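Local coordinates for protein light Chain (Clostridium botulinum, PDB 6BVD) that probably cleaves a SNARE protein of the nerve terminal as the zinc-dependent protease domain of the mosaic botulinum neurotoxin type HA, at residues 255-266 against 365-373; 267-275 against 348-356. All coordinates share one frame; numbering follows the deposited sequence.

Contact 1 and contact 2 lie with their centres about 14 Å apart, on the same side of the chain's centre, and share helix 264-270: contact 1 takes its first turn with the zinc ligand Glu266, contact 2 its C-terminal end. In chain order the segments run 255-266, 267-275, 348-356, 365-373, so the pairing of contact 2 falls between the two halves of contact 1. The contacts meet directly, through a salt bridge from Arg365 NH2 to Glu353 OE1 (2.9 Å) and a probable hydrogen bond from Tyr368 N to Asp274 OD2 (2.8 Å). Contact 1 thus sets loop 365-373, and contact 2 the start of helix 353-360, against the helix that brings Glu266 to the zinc ion, whose histidine ligands come from helix 222-237.

Contact 1. Residues 255-266 against 365-373; sequences YMKVTKPITSAE and RLGYLAENF
Glu266, a ligand of the zinc ion, lies over one face of the Tyr368 ring. Its CB stands over the ring centre, 3.6 Å from the centroid and 6° off the normal, a CH-pi contact. CG lies nearer the phenol end, 3.7 Å from Tyr368 CZ; the bend at chi2 (-70°) then carries CD to 3.5 Å from Tyr368 OH. The carboxylate stays 17° from parallel to the ring; OE1 passes 3.4 Å from Tyr368 CE1. Ile262 CG2 also reaches the ring, at CE2.

At the far end, a single bridge joins Met256 to Ala370. Lys257 N donates to Leu369 O at 2.8 Å, while the return bond from Glu371 N to Tyr255 O is weak. The Tyr255 ring is held between Leu366 CB and, on the opposite face, Met256 CG, and its OH shares a water with Leu369 N.

His228 and His232 join Glu266 at the zinc, the ligand set of an HExxH metalloprotease. Strand 262-263 pairs with strand 246-247 and leads into helix 264-270, whose Phe267 meets Leu369; loop 365-373 runs on into strand 373-377, which pairs with strand 201-208.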
loop_
_atom_site.group_PDB
_atom_site.type_symbol
_atom_site.label_atom_id
_atom_site.label_comp_id
_atom_site.label_asym_id
_atom_site.label_seq_id
_atom_site.Cartn_x
_atom_site.Cartn_y
_atom_site.Cartn_z
ATOM N N TYR A 255 -33.862 -9.314 -10.684
ATOM C CA TYR A 255 -32.594 -8.592 -10.689
ATOM C C TYR A 255 -31.885 -8.648 -12.039
ATOM O O TYR A 255 -30.939 -7.881 -12.276
ATOM C CB TYR A 255 -31.642 -9.135 -9.601
ATOM C CG TYR A 255 -30.849 -10.394 -9.968
ATOM C CD1 TYR A 255 -29.650 -10.304 -10.679
ATOM C CD2 TYR A 255 -31.250 -11.659 -9.530
ATOM C CE1 TYR A 255 -28.901 -11.436 -10.994
ATOM C CE2 TYR A 255 -30.493 -12.807 -9.842
ATOM C CZ TYR A 255 -29.314 -12.676 -10.571
ATOM O OH TYR A 255 -28.559 -13.788 -10.916
ATOM N N MET A 256 -32.289 -9.600 -12.872
ATOM C CA MET A 256 -31.636 -9.877 -14.161
ATOM C C MET A 256 -32.112 -8.994 -15.315
ATOM O O MET A 256 -33.296 -8.602 -15.375
ATOM C CB MET A 256 -31.849 -11.336 -14.572
ATOM C CG MET A 256 -31.154 -12.386 -13.745
ATOM S SD MET A 256 -31.728 -14.023 -14.255
ATOM C CE MET A 256 -30.732 -15.097 -13.207
ATOM N N LYS A 257 -31.188 -8.698 -16.226
ATOM C CA LYS A 257 -31.521 -8.118 -17.518
ATOM C C LYS A 257 -30.963 -9.015 -18.644
ATOM O O LYS A 257 -29.753 -9.031 -18.892
ATOM C CB LYS A 257 -30.987 -6.689 -17.638
ATOM C CG LYS A 257 -31.543 -5.975 -18.853
ATOM C CD LYS A 257 -30.690 -4.820 -19.321
ATOM C CE LYS A 257 -31.287 -4.221 -20.588
ATOM N NZ LYS A 257 -30.615 -2.942 -20.970
ATOM N N VAL A 258 -31.831 -9.808 -19.272
ATOM C CA VAL A 258 -31.392 -10.795 -20.265
ATOM C C VAL A 258 -31.744 -10.346 -21.689
ATOM O O VAL A 258 -32.867 -9.931 -21.933
ATOM C CB VAL A 258 -32.046 -12.178 -20.024
ATOM C CG1 VAL A 258 -31.309 -13.241 -20.814
ATOM C CG2 VAL A 258 -32.004 -12.544 -18.556
ATOM N N THR A 259 -30.810 -10.429 -22.631
ATOM C CA THR A 259 -31.077 -9.981 -24.007
ATOM C C THR A 259 -30.827 -11.093 -25.029
ATOM O O THR A 259 -31.586 -11.256 -25.980
ATOM C CB THR A 259 -30.256 -8.738 -24.410
ATOM O OG1 THR A 259 -28.864 -8.947 -24.129
ATOM C CG2 THR A 259 -30.756 -7.506 -23.655
ATOM N N LYS A 260 -29.726 -11.806 -24.868
ATOM C CA LYS A 260 -29.355 -12.890 -25.775
ATOM C C LYS A 260 -28.764 -14.074 -24.991
ATOM O O LYS A 260 -28.487 -13.951 -23.790
ATOM C CB LYS A 260 -28.346 -12.368 -26.800
ATOM C CG LYS A 260 -27.060 -11.897 -26.109
ATOM C CD LYS A 260 -26.084 -11.182 -27.032
ATOM C CE LYS A 260 -25.003 -10.483 -26.212
ATOM N NZ LYS A 260 -23.759 -10.247 -26.995
ATOM N N PRO A 261 -28.602 -15.240 -25.651
ATOM C CA PRO A 261 -27.809 -16.265 -24.949
ATOM C C PRO A 261 -26.355 -15.828 -24.733
ATOM O O PRO A 261 -25.779 -15.043 -25.518
ATOM C CB PRO A 261 -27.892 -17.486 -25.862
ATOM C CG PRO A 261 -28.655 -16.998 -27.134
ATOM C CD PRO A 261 -29.410 -15.802 -26.749
ATOM N N ILE A 262 -25.795 -16.339 -23.650
ATOM C CA ILE A 262 -24.470 -15.944 -23.131
ATOM C C ILE A 262 -23.612 -17.200 -22.930
ATOM O O ILE A 262 -24.104 -18.184 -22.380
ATOM C CB ILE A 262 -24.626 -15.178 -21.770
ATOM C CG1 ILE A 262 -25.341 -13.835 -21.951
ATOM C CG2 ILE A 262 -23.266 -14.935 -21.089
ATOM C CD1 ILE A 262 -24.639 -12.888 -22.897
ATOM N N THR A 263 -22.327 -17.180 -23.312
ATOM C CA THR A 263 -21.480 -18.366 -23.097
ATOM C C THR A 263 -21.517 -18.836 -21.637
ATOM O O THR A 263 -21.526 -18.010 -20.720
ATOM C CB THR A 263 -19.982 -18.115 -23.504
ATOM O OG1 THR A 263 -19.220 -19.287 -23.187
ATOM C CG2 THR A 263 -19.384 -16.952 -22.743
ATOM N N SER A 264 -21.561 -20.161 -21.436
ATOM C CA SER A 264 -21.562 -20.764 -20.098
ATOM C C SER A 264 -20.374 -20.305 -19.254
ATOM O O SER A 264 -20.429 -20.385 -18.028
ATOM C CB SER A 264 -21.521 -22.291 -20.172
ATOM O OG SER A 264 -22.777 -22.819 -20.545
ATOM N N ALA A 265 -19.310 -19.853 -19.924
ATOM C CA ALA A 265 -18.083 -19.420 -19.223
ATOM C C ALA A 265 -18.311 -18.186 -18.337
ATOM O O ALA A 265 -17.619 -18.014 -17.334
ATOM C CB ALA A 265 -16.925 -19.135 -20.237
ATOM N N GLU A 266 -19.253 -17.311 -18.709
ATOM C CA GLU A 266 -19.481 -16.128 -17.867
ATOM C C GLU A 266 -20.085 -16.556 -16.551
ATOM O O GLU A 266 -19.775 -15.975 -15.507
ATOM C CB GLU A 266 -20.389 -15.096 -18.530
ATOM C CG GLU A 266 -19.876 -14.592 -19.876
ATOM C CD GLU A 266 -18.642 -13.719 -19.809
ATOM O OE1 GLU A 266 -18.113 -13.424 -18.705
ATOM O OE2 GLU A 266 -18.202 -13.326 -20.909
ATOM N N ARG A 365 -22.350 -7.616 -7.516
ATOM C CA ARG A 365 -23.662 -7.829 -8.093
ATOM C C ARG A 365 -24.221 -9.201 -7.754
ATOM O O ARG A 365 -23.492 -10.149 -7.471
ATOM C CB ARG A 365 -23.571 -7.661 -9.628
ATOM C CG ARG A 365 -22.567 -8.603 -10.208
ATOM C CD ARG A 365 -22.354 -8.441 -11.735
ATOM N NE ARG A 365 -21.135 -9.122 -12.174
ATOM C CZ ARG A 365 -20.761 -9.259 -13.457
ATOM N NH1 ARG A 365 -21.528 -8.774 -14.433
ATOM N NH2 ARG A 365 -19.618 -9.884 -13.777
ATOM N N LEU A 366 -25.537 -9.332 -7.862
ATOM C CA LEU A 366 -26.212 -10.569 -7.509
ATOM C C LEU A 366 -25.889 -11.751 -8.397
ATOM O O LEU A 366 -26.037 -12.901 -7.976
ATOM C CB LEU A 366 -27.735 -10.330 -7.508
ATOM C CG LEU A 366 -28.206 -9.638 -6.225
ATOM C CD1 LEU A 366 -29.699 -9.312 -6.260
ATOM C CD2 LEU A 366 -27.894 -10.511 -5.017
ATOM N N GLY A 367 -25.455 -11.480 -9.627
ATOM C CA GLY A 367 -25.095 -12.519 -10.576
ATOM C C GLY A 367 -24.646 -11.872 -11.878
ATOM O O GLY A 367 -24.805 -10.656 -12.048
ATOM N N TYR A 368 -24.118 -12.665 -12.804
ATOM C CA TYR A 368 -23.633 -12.120 -14.070
ATOM C C TYR A 368 -24.689 -11.337 -14.861
ATOM O O TYR A 368 -24.381 -10.334 -15.500
ATOM C CB TYR A 368 -23.087 -13.239 -14.963
ATOM C CG TYR A 368 -22.498 -12.662 -16.228
ATOM C CD1 TYR A 368 -21.207 -12.121 -16.221
ATOM C CD2 TYR A 368 -23.229 -12.623 -17.413
ATOM C CE1 TYR A 368 -20.664 -11.563 -17.370
ATOM C CE2 TYR A 368 -22.703 -12.055 -18.557
ATOM C CZ TYR A 368 -21.407 -11.531 -18.524
ATOM O OH TYR A 368 -20.861 -10.980 -19.657
ATOM N N LEU A 369 -25.943 -11.785 -14.802
ATOM C CA LEU A 369 -27.008 -11.175 -15.578
ATOM C C LEU A 369 -27.625 -9.960 -14.911
ATOM O O LEU A 369 -28.656 -9.451 -15.389
ATOM C CB LEU A 369 -28.114 -12.200 -15.857
ATOM C CG LEU A 369 -27.696 -13.319 -16.821
ATOM C CD1 LEU A 369 -28.747 -14.431 -16.912
ATOM C CD2 LEU A 369 -27.344 -12.760 -18.225
ATOM N N ALA A 370 -27.023 -9.505 -13.809
ATOM C CA ALA A 370 -27.547 -8.334 -13.096
ATOM C C ALA A 370 -27.476 -7.085 -13.972
ATOM O O ALA A 370 -26.575 -6.946 -14.817
ATOM C CB ALA A 370 -26.782 -8.103 -11.780
ATOM N N GLU A 371 -28.408 -6.157 -13.742
ATOM C CA GLU A 371 -28.453 -4.937 -14.533
ATOM C C GLU A 371 -27.248 -4.067 -14.184
ATOM O O GLU A 371 -26.860 -3.959 -13.010
ATOM C CB GLU A 371 -29.768 -4.172 -14.286
ATOM C CG GLU A 371 -30.011 -3.015 -15.257
ATOM C CD GLU A 371 -31.378 -2.326 -15.050
ATOM O OE1 GLU A 371 -32.192 -2.832 -14.245
ATOM O OE2 GLU A 371 -31.636 -1.298 -15.721
ATOM N N ASN A 372 -26.646 -3.467 -15.206
ATOM C CA ASN A 372 -25.578 -2.484 -15.016
ATOM C C ASN A 372 -26.166 -1.092 -14.997
ATOM O O ASN A 372 -27.095 -0.813 -15.754
ATOM C CB ASN A 372 -24.517 -2.586 -16.128
ATOM C CG ASN A 372 -23.818 -3.926 -16.141
ATOM O OD1 ASN A 372 -23.526 -4.496 -15.093
ATOM N ND2 ASN A 372 -23.569 -4.452 -17.332
ATOM N N PHE A 373 -25.663 -0.233 -14.108
ATOM C CA PHE A 373 -26.126 1.157 -14.047
ATOM C C PHE A 373 -24.993 2.164 -14.250
ATOM O O PHE A 373 -23.847 1.933 -13.848
ATOM C CB PHE A 373 -26.834 1.446 -12.714
ATOM C CG PHE A 373 -28.083 0.635 -12.499
ATOM C CD1 PHE A 373 -29.318 1.116 -12.902
ATOM C CD2 PHE A 373 -28.015 -0.625 -11.929
ATOM C CE1 PHE A 373 -30.475 0.368 -12.707
ATOM C CE2 PHE A 373 -29.153 -1.383 -11.731
ATOM C CZ PHE A 373 -30.397 -0.886 -12.121
HETATM O O HOH W 1 -26.771 -14.098 -13.354
#

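Contact 2. Residues 267-275 against 348-356; sequences FLTFGGRDR and IYSFTEFNL
Leu268 CD1 meets Tyr349 CE1 at 4.1 Å, the first touch between helix 264-270 and the turn that leads from helix 338-348 into helix 353-360 in this zinc-protease fold. Thr352 is the N-cap of helix 353-360, its OG1 accepting from Asn355 N; the end of helix 264-270 lies against this start.

One residue on, Thr269 O accepts from Glu353 N at 3.0 Å. The Thr269 hydroxyl turns back to Ala265 O within its own helix, and the side chain touches the zinc-binding His228 and His232.

Phe270 O in turn takes Phe354 N at 2.9 Å, so carbonyls of the first helix end accept from early amides of the second. With CG opposite its backbone N (chi1 -174°), the Phe270 ring comes back within 3.5 Å of Glu353, CE1 to OE2, the ring and carboxylate planes 64° apart. That carboxylate is engaged by Thr364 and Arg365, with a weak bond to His228, placing it in the second shell of the metal.

Gly271 leaves helical geometry with a phi of 84°, and its CA lies 3.8 Å from Thr352 CG2. Gly272 follows, its CA over one face of the Phe354 ring, while its N shares a water with Thr352 OG1.

Arg275 closes the walk. Its chain, extended from CG to NE, brings NH2 to Tyr349 O in the guanidinium plane at 3.1 Å; NE donates to a second water, which itself donates to both Leu268 O and Tyr349 O.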
loop_
_atom_site.group_PDB
_atom_site.type_symbol
_atom_site.label_atom_id
_atom_site.label_comp_id
_atom_site.label_asym_id
_atom_site.label_seq_id
_atom_site.Cartn_x
_atom_site.Cartn_y
_atom_site.Cartn_z
ATOM N N PHE A 267 -20.957 -17.566 -16.585
ATOM C CA PHE A 267 -21.585 -17.980 -15.315
ATOM C C PHE A 267 -20.576 -18.744 -14.447
ATOM O O PHE A 267 -20.603 -18.641 -13.208
ATOM C CB PHE A 267 -22.824 -18.811 -15.579
ATOM C CG PHE A 267 -23.864 -18.081 -16.398
ATOM C CD1 PHE A 267 -24.720 -17.161 -15.803
ATOM C CD2 PHE A 267 -23.917 -18.245 -17.782
ATOM C CE1 PHE A 267 -25.674 -16.478 -16.553
ATOM C CE2 PHE A 267 -24.858 -17.567 -18.543
ATOM C CZ PHE A 267 -25.733 -16.675 -17.938
ATOM N N LEU A 268 -19.683 -19.510 -15.083
ATOM C CA LEU A 268 -18.664 -20.232 -14.319
ATOM C C LEU A 268 -17.659 -19.243 -13.758
ATOM O O LEU A 268 -17.075 -19.466 -12.680
ATOM C CB LEU A 268 -17.954 -21.286 -15.175
ATOM C CG LEU A 268 -18.808 -22.421 -15.740
ATOM C CD1 LEU A 268 -17.978 -23.279 -16.716
ATOM C CD2 LEU A 268 -19.447 -23.282 -14.646
ATOM N N THR A 269 -17.456 -18.139 -14.469
ATOM C CA THR A 269 -16.497 -17.156 -14.002
ATOM C C THR A 269 -17.089 -16.386 -12.802
ATOM O O THR A 269 -16.401 -16.131 -11.801
ATOM C CB THR A 269 -16.093 -16.209 -15.109
ATOM O OG1 THR A 269 -15.334 -16.951 -16.097
ATOM C CG2 THR A 269 -15.221 -15.065 -14.556
ATOM N N PHE A 270 -18.375 -16.053 -12.881
ATOM C CA PHE A 270 -19.006 -15.417 -11.732
ATOM C C PHE A 270 -19.014 -16.369 -10.539
ATOM O O PHE A 270 -18.635 -15.987 -9.446
ATOM C CB PHE A 270 -20.447 -14.957 -12.029
ATOM C CG PHE A 270 -21.036 -14.173 -10.877
ATOM C CD1 PHE A 270 -20.815 -12.808 -10.779
ATOM C CD2 PHE A 270 -21.693 -14.818 -9.838
ATOM C CE1 PHE A 270 -21.309 -12.071 -9.694
ATOM C CE2 PHE A 270 -22.187 -14.084 -8.733
ATOM C CZ PHE A 270 -21.996 -12.715 -8.679
ATOM N N GLY A 271 -19.420 -17.618 -10.746
ATOM C CA GLY A 271 -19.407 -18.590 -9.661
ATOM C C GLY A 271 -20.666 -18.507 -8.796
ATOM O O GLY A 271 -21.726 -18.073 -9.278
ATOM N N GLY A 272 -20.550 -18.942 -7.536
ATOM C CA GLY A 272 -21.649 -18.916 -6.575
ATOM C C GLY A 272 -22.869 -19.620 -7.155
ATOM O O GLY A 272 -22.752 -20.687 -7.748
ATOM N N ARG A 273 -24.030 -18.985 -7.046
ATOM C CA ARG A 273 -25.262 -19.581 -7.543
ATOM C C ARG A 273 -25.334 -19.599 -9.074
ATOM O O ARG A 273 -26.121 -20.358 -9.650
ATOM C CB ARG A 273 -26.484 -18.863 -6.968
ATOM C CG ARG A 273 -26.787 -19.268 -5.533
ATOM C CD ARG A 273 -28.286 -19.267 -5.252
ATOM N NE ARG A 273 -28.593 -19.599 -3.861
ATOM C CZ ARG A 273 -28.599 -20.835 -3.362
ATOM N NH1 ARG A 273 -28.219 -21.874 -4.109
ATOM N NH2 ARG A 273 -28.910 -21.026 -2.085
ATOM N N ASP A 274 -24.570 -18.736 -9.752
ATOM C CA ASP A 274 -24.588 -18.767 -11.228
ATOM C C ASP A 274 -24.133 -20.102 -11.828
ATOM O O ASP A 274 -24.505 -20.430 -12.974
ATOM C CB ASP A 274 -23.740 -17.636 -11.791
ATOM C CG ASP A 274 -24.523 -16.343 -11.949
ATOM O OD1 ASP A 274 -25.518 -16.128 -11.207
ATOM O OD2 ASP A 274 -24.070 -15.496 -12.758
ATOM N N ARG A 275 -23.346 -20.877 -11.084
ATOM C CA ARG A 275 -22.926 -22.199 -11.566
ATOM C C ARG A 275 -24.135 -23.077 -11.896
ATOM O O ARG A 275 -24.117 -23.859 -12.852
ATOM C CB ARG A 275 -22.052 -22.906 -10.529
ATOM C CG ARG A 275 -20.630 -22.420 -10.455
ATOM C CD ARG A 275 -19.752 -23.507 -9.808
ATOM N NE ARG A 275 -18.358 -23.112 -9.552
ATOM C CZ ARG A 275 -17.868 -22.829 -8.342
ATOM N NH1 ARG A 275 -18.661 -22.901 -7.267
ATOM N NH2 ARG A 275 -16.583 -22.492 -8.194
ATOM N N ILE A 348 -8.836 -24.862 -11.257
ATOM C CA ILE A 348 -8.974 -23.869 -12.277
ATOM C C ILE A 348 -10.286 -23.133 -12.092
ATOM O O ILE A 348 -10.329 -21.958 -12.232
ATOM C CB ILE A 348 -8.914 -24.492 -13.674
ATOM C CG1 ILE A 348 -7.550 -25.099 -13.933
ATOM C CG2 ILE A 348 -9.253 -23.484 -14.729
ATOM C CD1 ILE A 348 -7.469 -25.927 -15.173
ATOM N N TYR A 349 -11.341 -23.841 -11.765
ATOM C CA TYR A 349 -12.642 -23.245 -11.634
ATOM C C TYR A 349 -12.979 -22.772 -10.245
ATOM O O TYR A 349 -14.065 -22.386 -10.001
ATOM C CB TYR A 349 -13.744 -24.098 -12.264
ATOM C CG TYR A 349 -13.606 -24.014 -13.739
ATOM C CD1 TYR A 349 -14.151 -22.959 -14.444
ATOM C CD2 TYR A 349 -12.846 -24.937 -14.419
ATOM C CE1 TYR A 349 -13.985 -22.859 -15.799
ATOM C CE2 TYR A 349 -12.672 -24.845 -15.772
ATOM C CZ TYR A 349 -13.247 -23.802 -16.447
ATOM O OH TYR A 349 -13.068 -23.713 -17.796
ATOM N N SER A 350 -12.037 -22.900 -9.335
ATOM C CA SER A 350 -12.144 -22.311 -8.018
ATOM C C SER A 350 -12.080 -20.788 -7.994
ATOM O O SER A 350 -12.558 -20.164 -7.104
ATOM C CB SER A 350 -11.156 -22.925 -7.053
ATOM O OG SER A 350 -9.891 -22.405 -7.236
ATOM N N PHE A 351 -11.417 -20.210 -8.963
ATOM C CA PHE A 351 -11.294 -18.767 -9.040
ATOM C C PHE A 351 -12.564 -18.113 -9.610
ATOM O O PHE A 351 -12.820 -18.242 -10.793
ATOM C CB PHE A 351 -10.093 -18.408 -9.890
ATOM C CG PHE A 351 -8.804 -18.964 -9.344
ATOM C CD1 PHE A 351 -8.142 -18.291 -8.346
ATOM C CD2 PHE A 351 -8.275 -20.149 -9.830
ATOM C CE1 PHE A 351 -6.919 -18.795 -7.822
ATOM C CE2 PHE A 351 -7.078 -20.659 -9.341
ATOM C CZ PHE A 351 -6.400 -19.976 -8.319
ATOM N N THR A 352 -13.346 -17.432 -8.770
ATOM C CA THR A 352 -14.620 -16.861 -9.219
ATOM C C THR A 352 -14.771 -15.464 -8.669
ATOM O O THR A 352 -14.191 -15.153 -7.637
ATOM C CB THR A 352 -15.827 -17.722 -8.775
ATOM O OG1 THR A 352 -15.936 -17.711 -7.333
ATOM C CG2 THR A 352 -15.683 -19.138 -9.254
ATOM N N GLU A 353 -15.576 -14.638 -9.333
ATOM C CA GLU A 353 -15.858 -13.286 -8.868
ATOM C C GLU A 353 -16.556 -13.332 -7.489
ATOM O O GLU A 353 -16.247 -12.556 -6.590
ATOM C CB GLU A 353 -16.718 -12.540 -9.880
ATOM C CG GLU A 353 -17.156 -11.127 -9.450
ATOM C CD GLU A 353 -18.020 -10.427 -10.484
ATOM O OE1 GLU A 353 -17.862 -10.750 -11.696
ATOM O OE2 GLU A 353 -18.874 -9.566 -10.108
ATOM N N PHE A 354 -17.491 -14.255 -7.353
ATOM C CA PHE A 354 -18.248 -14.426 -6.104
ATOM C C PHE A 354 -17.318 -14.717 -4.910
ATOM O O PHE A 354 -17.442 -14.101 -3.843
ATOM C CB PHE A 354 -19.263 -15.569 -6.260
ATOM C CG PHE A 354 -20.115 -15.786 -5.012
ATOM C CD1 PHE A 354 -21.190 -14.949 -4.740
ATOM C CD2 PHE A 354 -19.812 -16.803 -4.117
ATOM C CE1 PHE A 354 -21.980 -15.135 -3.583
ATOM C CE2 PHE A 354 -20.586 -16.996 -2.960
ATOM C CZ PHE A 354 -21.681 -16.160 -2.698
ATOM N N ASN A 355 -16.401 -15.670 -5.075
ATOM C CA ASN A 355 -15.515 -16.056 -3.990
ATOM C C ASN A 355 -14.476 -14.987 -3.671
ATOM O O ASN A 355 -14.154 -14.766 -2.496
ATOM C CB ASN A 355 -14.798 -17.390 -4.292
ATOM C CG ASN A 355 -14.023 -17.916 -3.082
ATOM O OD1 ASN A 355 -14.626 -18.291 -2.060
ATOM N ND2 ASN A 355 -12.694 -17.943 -3.179
ATOM N N LEU A 356 -13.920 -14.357 -4.707
ATOM C CA LEU A 356 -12.915 -13.308 -4.499
ATOM C C LEU A 356 -13.582 -12.081 -3.845
ATOM O O LEU A 356 -12.984 -11.405 -3.022
ATOM C CB LEU A 356 -12.220 -12.932 -5.823
ATOM C CG LEU A 356 -11.364 -14.068 -6.405
ATOM C CD1 LEU A 356 -10.874 -13.718 -7.844
ATOM C CD2 LEU A 356 -10.156 -14.360 -5.597
HETATM O O HOH W 2 -16.475 -21.918 -11.600
HETATM O O HOH W 3 -17.754 -19.589 -6.157
#